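Side-chain contacts in chitin binding protein (PDB 4A02), which cleaves glycosidic bonds of crystalline chitin by a copper-dependent oxidation, working together with a chitinase to depolymerise the polymer: residues 25-28 with 29-33; 36-39 with 40-43. All blocks are in the same frame, centred on the assembly; numbering follows the deposited sequence. Where two conformers were deposited one is given.

Interaction 1. Residues 25-28 with 29-33; sequences VGRA and QWEPQ
W30 brings the six-membered part of its indole back beside G26, with W30 CZ3 3.3 Å from G26 O, while the CB of Q29 packs against one ring face near the rim. That carbonyl also closes the turn, since Q29 N reaches G26 O at 3.1 Å in an almost straight bond (173°). Two waters bridge V25 N to the amide oxygen of Q29. The chain of Q29 is fully extended, its CG anti to the backbone N (chi1 -179°), and this carries OE1 out to them. G26 suits its place because its positive phi is readily reached without a side chain. R27 O takes two donors, W30 N at 3.0 Å and E31 N at 2.9 Å. In one of the two deposited conformers of E31, the guanidinium of R27 meets the carboxylate side-on in a salt bridge: R27 NE lies 2.9 Å from E31 OE2 and R27 NH2 3.1 Å from E31 OE1. The planes are 39° apart; both nitrogens meet the oxygens from above the carboxylate plane, while the oxygens lie in the guanidinium plane. R27 NH1 turns to S53 O instead. P32, with no N-H to offer, rests its CD 3.3 Å from A28 O. The i+3 to i bonds A28 N to V25 O, Q29 N to G26 O and W30 N to R27 O mark a short 3-10 turn, E31 N to R27 O being a wider i+4 bond, in the long loop before strand 36-38.

Interaction 2. Residues 36-39 with 40-43; sequences EAPK and NTFI
A37, in strand 36-38 just before a β-turn at the end of the strand, in the β-sandwich typical of lytic polysaccharide monooxygenases, directs its CB toward T41, 4.1 Å from T41 OG1. A small buried methyl fits here, because A37 also lies against A50 and Y158 while its backbone pairs with A156 of strand 155-165. P38 follows as the first residue of the four-residue turn P38-K39-N40-T41, whose backbone angles come close to type II. Its pyrrolidine ring passes at a slant across the T41 side chain, with P38 CD 3.6 Å and P38 CB 3.7 Å from T41 OG1. Proline costs the turn nothing, since it is the carbonyl of P38, not an N-H, that is used across it. That oxygen is hydrogen-bonded to the hydroxyl of Y158 as well as to that of T41, and the Y158 hydroxyl is also hydrogen-bonded to T41 N, so one tyrosine joins both ends of the turn to the neighbouring strand. K39 takes the second place in the turn, and its CB points away from 40-43. The chain is extended until it bends at its last torsion, bringing the ammonium group to the carbonyl oxygens of I150 and N155; lysine thus has the length and the several N-H groups needed to bridge them. N40 then takes a left-handed backbone conformation, which asparagine tolerates better than most residues. T41 completes the turn. Its hydroxyl stands anti to its own carbonyl carbon (chi1 -59°) and donates to P38 O from T41 OG1 at 2.7 Å, making an angle of 126° at the carbonyl oxygen and lying 32° off the carbonyl plane.

Overall arrangement
From the N terminus, where the copper ligand H1 stands just before strand 2-6, the chain passes helix 10-13 and enters a long loop. Interaction 1 closes a short 3-10 turn within it, packed against that helix and strand 2-6. At its end the backbone of Q33 hydrogen-bonds to G2, and the chain then enters strand 36-38. Interaction 2 closes the turn at the far end of this strand, against strand 155-165. The two lie in series, neither nesting nor crossing, with centres about 18 Å apart. Together they bracket the passage from the loop region into the β-sandwich, the side chain of E31 about 8 Å from that of H1 and that of K39 about 9 Å from that of H86.

Interaction 1. Residues 25-28 with 29-33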
loop_
_atom_site.group_PDB
_atom_site.type_symbol
_atom_site.label_atom_id
_atom_site.label_comp_id
_atom_site.label_asym_id
_atom_site.label_seq_id
_atom_site.Cartn_x
_atom_site.Cartn_y
_atom_site.Cartn_z
ATOM N N VAL A 25 -10.034 6.208 8.830
ATOM C CA VAL A 25 -8.661 6.005 8.424
ATOM C C VAL A 25 -7.743 7.092 9.053
ATOM O O VAL A 25 -6.606 7.309 8.609
ATOM C CB VAL A 25 -8.482 5.979 6.907
ATOM C CG1 VAL A 25 -9.158 4.752 6.315
ATOM C CG2 VAL A 25 -8.967 7.239 6.248
ATOM N N GLY A 26 -8.202 7.738 10.127
ATOM C CA GLY A 26 -7.419 8.778 10.743
ATOM C C GLY A 26 -7.082 9.868 9.756
ATOM O O GLY A 26 -7.889 10.276 8.933
ATOM N N ARG A 27 -5.834 10.356 9.855
ATOM C CA ARG A 27 -5.381 11.455 9.004
ATOM C C ARG A 27 -5.500 11.153 7.525
ATOM O O ARG A 27 -5.537 12.096 6.738
ATOM C CB ARG A 27 -3.926 11.805 9.290
ATOM C CG ARG A 27 -3.647 12.526 10.580
ATOM C CD ARG A 27 -2.154 12.627 10.843
ATOM N NE ARG A 27 -1.544 13.521 9.882
ATOM C CZ ARG A 27 -0.248 13.756 9.808
ATOM N NH1 ARG A 27 0.586 13.186 10.630
ATOM N NH2 ARG A 27 0.237 14.574 8.925
ATOM N N ALA A 28 -5.530 9.874 7.130
ATOM C CA ALA A 28 -5.612 9.562 5.705
ATOM C C ALA A 28 -6.880 10.024 5.054
ATOM O O ALA A 28 -6.962 10.072 3.830
ATOM C CB ALA A 28 -5.413 8.066 5.485
ATOM N N GLN A 29 -7.915 10.383 5.851
ATOM C CA GLN A 29 -9.116 10.908 5.237
ATOM C C GLN A 29 -8.836 12.207 4.538
ATOM O O GLN A 29 -9.507 12.532 3.528
ATOM C CB GLN A 29 -10.197 11.046 6.314
ATOM C CG GLN A 29 -11.521 11.556 5.791
ATOM C CD GLN A 29 -12.565 11.593 6.870
ATOM O OE1 GLN A 29 -12.670 10.692 7.718
ATOM N NE2 GLN A 29 -13.411 12.596 6.870
ATOM N N TRP A 30 -7.867 12.970 5.031
ATOM C CA TRP A 30 -7.497 14.258 4.510
ATOM C C TRP A 30 -6.144 14.257 3.808
ATOM O O TRP A 30 -5.925 15.133 2.956
ATOM C CB TRP A 30 -7.520 15.338 5.636
ATOM C CG TRP A 30 -8.886 15.376 6.279
ATOM C CD1 TRP A 30 -9.994 16.058 5.876
ATOM C CD2 TRP A 30 -9.310 14.637 7.448
ATOM N NE1 TRP A 30 -11.063 15.818 6.689
ATOM C CE2 TRP A 30 -10.658 14.932 7.674
ATOM C CE3 TRP A 30 -8.673 13.748 8.315
ATOM C CZ2 TRP A 30 -11.379 14.376 8.725
ATOM C CZ3 TRP A 30 -9.378 13.227 9.337
ATOM C CH2 TRP A 30 -10.709 13.542 9.563
ATOM N N GLU A 31 -5.253 13.338 4.171
ATOM C CA GLU A 31 -3.895 13.352 3.603
ATOM C C GLU A 31 -3.434 11.916 3.360
ATOM O O GLU A 31 -2.469 11.391 3.913
ATOM C CB GLU A 31 -2.895 14.085 4.495
ATOM C CG GLU A 31 -3.379 15.049 5.521
ATOM C CD GLU A 31 -2.588 15.293 6.754
ATOM O OE1 GLU A 31 -1.471 15.890 6.735
ATOM O OE2 GLU A 31 -3.021 15.038 7.925
ATOM N N PRO A 32 -4.110 11.261 2.412
ATOM C CA PRO A 32 -3.732 9.887 2.058
ATOM C C PRO A 32 -2.326 9.777 1.458
ATOM O O PRO A 32 -1.760 8.677 1.442
ATOM C CB PRO A 32 -4.801 9.480 1.035
ATOM C CG PRO A 32 -5.220 10.797 0.432
ATOM C CD PRO A 32 -5.253 11.729 1.581
ATOM N N GLN A 33 -1.800 10.905 0.980
ATOM C CA GLN A 33 -0.498 10.978 0.345
ATOM C C GLN A 33 0.668 11.063 1.318
ATOM O O GLN A 33 1.834 11.091 0.875
ATOM C CB GLN A 33 -0.430 12.188 -0.596
ATOM C CG GLN A 33 -0.370 13.549 0.085
ATOM C CD GLN A 33 -1.672 14.153 0.456
ATOM O OE1 GLN A 33 -2.722 13.478 0.544
ATOM N NE2 GLN A 33 -1.677 15.453 0.736
HETATM O O HOH W 1 -10.644 9.056 8.959
HETATM O O HOH W 2 -12.005 8.118 7.755
#

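Interaction 2. Residues 36-39 with 40-43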
loop_
_atom_site.group_PDB
_atom_site.type_symbol
_atom_site.label_atom_id
_atom_site.label_comp_id
_atom_site.label_asym_id
_atom_site.label_seq_id
_atom_site.Cartn_x
_atom_site.Cartn_y
_atom_site.Cartn_z
ATOM N N GLU A 36 4.529 8.643 5.215
ATOM C CA GLU A 36 5.954 8.807 4.967
ATOM C C GLU A 36 6.753 8.330 6.198
ATOM O O GLU A 36 6.523 8.865 7.298
ATOM C CB GLU A 36 6.289 10.293 4.679
ATOM C CG GLU A 36 7.710 10.514 4.309
ATOM C CD GLU A 36 8.079 11.928 4.041
ATOM O OE1 GLU A 36 7.225 12.854 4.168
ATOM O OE2 GLU A 36 9.229 12.193 3.614
ATOM N N ALA A 37 7.708 7.437 6.018
ATOM C CA ALA A 37 8.556 6.967 7.108
ATOM C C ALA A 37 9.894 6.604 6.561
ATOM O O ALA A 37 10.049 6.439 5.331
ATOM C CB ALA A 37 7.912 5.792 7.834
ATOM N N PRO A 38 10.911 6.418 7.402
ATOM C CA PRO A 38 12.210 6.033 6.879
ATOM C C PRO A 38 12.113 4.750 6.041
ATOM O O PRO A 38 11.298 3.873 6.320
ATOM C CB PRO A 38 13.054 5.805 8.127
ATOM C CG PRO A 38 12.443 6.752 9.149
ATOM C CD PRO A 38 10.946 6.614 8.864
ATOM N N LYS A 39 12.987 4.614 5.063
ATOM C CA LYS A 39 13.143 3.316 4.408
ATOM C C LYS A 39 13.427 2.270 5.475
ATOM O O LYS A 39 14.006 2.514 6.513
ATOM C CB LYS A 39 14.224 3.384 3.357
ATOM C CG LYS A 39 13.902 4.270 2.187
ATOM C CD LYS A 39 14.995 4.265 1.128
ATOM C CE LYS A 39 14.681 5.172 -0.035
ATOM N NZ LYS A 39 14.696 6.606 0.309
ATOM N N ASN A 40 12.988 1.030 5.143
ATOM C CA ASN A 40 13.171 -0.102 6.036
ATOM C C ASN A 40 12.422 0.028 7.346
ATOM O O ASN A 40 12.899 -0.443 8.364
ATOM C CB ASN A 40 14.683 -0.402 6.317
ATOM C CG ASN A 40 14.822 -1.870 6.723
ATOM O OD1 ASN A 40 14.081 -2.742 6.274
ATOM N ND2 ASN A 40 15.827 -2.096 7.558
ATOM N N THR A 41 11.237 0.613 7.301
ATOM C CA THR A 41 10.332 0.644 8.438
ATOM C C THR A 41 9.281 -0.410 8.175
ATOM O O THR A 41 8.482 -0.261 7.249
ATOM C CB THR A 41 9.692 2.012 8.616
ATOM O OG1 THR A 41 10.689 3.007 8.814
ATOM C CG2 THR A 41 8.781 2.062 9.829
ATOM N N PHE A 42 9.284 -1.481 8.966
ATOM C CA PHE A 42 8.323 -2.564 8.822
ATOM C C PHE A 42 7.902 -3.022 10.230
ATOM O O PHE A 42 8.131 -4.161 10.607
ATOM C CB PHE A 42 8.881 -3.702 8.016
ATOM C CG PHE A 42 9.132 -3.396 6.551
ATOM C CD1 PHE A 42 8.109 -3.536 5.630
ATOM C CD2 PHE A 42 10.355 -2.960 6.110
ATOM C CE1 PHE A 42 8.317 -3.242 4.301
ATOM C CE2 PHE A 42 10.549 -2.674 4.779
ATOM C CZ PHE A 42 9.532 -2.810 3.863
ATOM N N ILE A 43 7.271 -2.124 10.969
ATOM C CA ILE A 43 6.980 -2.355 12.369
ATOM C C ILE A 43 5.659 -3.121 12.489
ATOM O O ILE A 43 4.635 -2.712 11.951
ATOM C CB ILE A 43 6.875 -1.026 13.123
ATOM C CG1 ILE A 43 8.169 -0.197 13.011
ATOM C CG2 ILE A 43 6.438 -1.222 14.559
ATOM C CD1 ILE A 43 7.969 1.266 13.284
#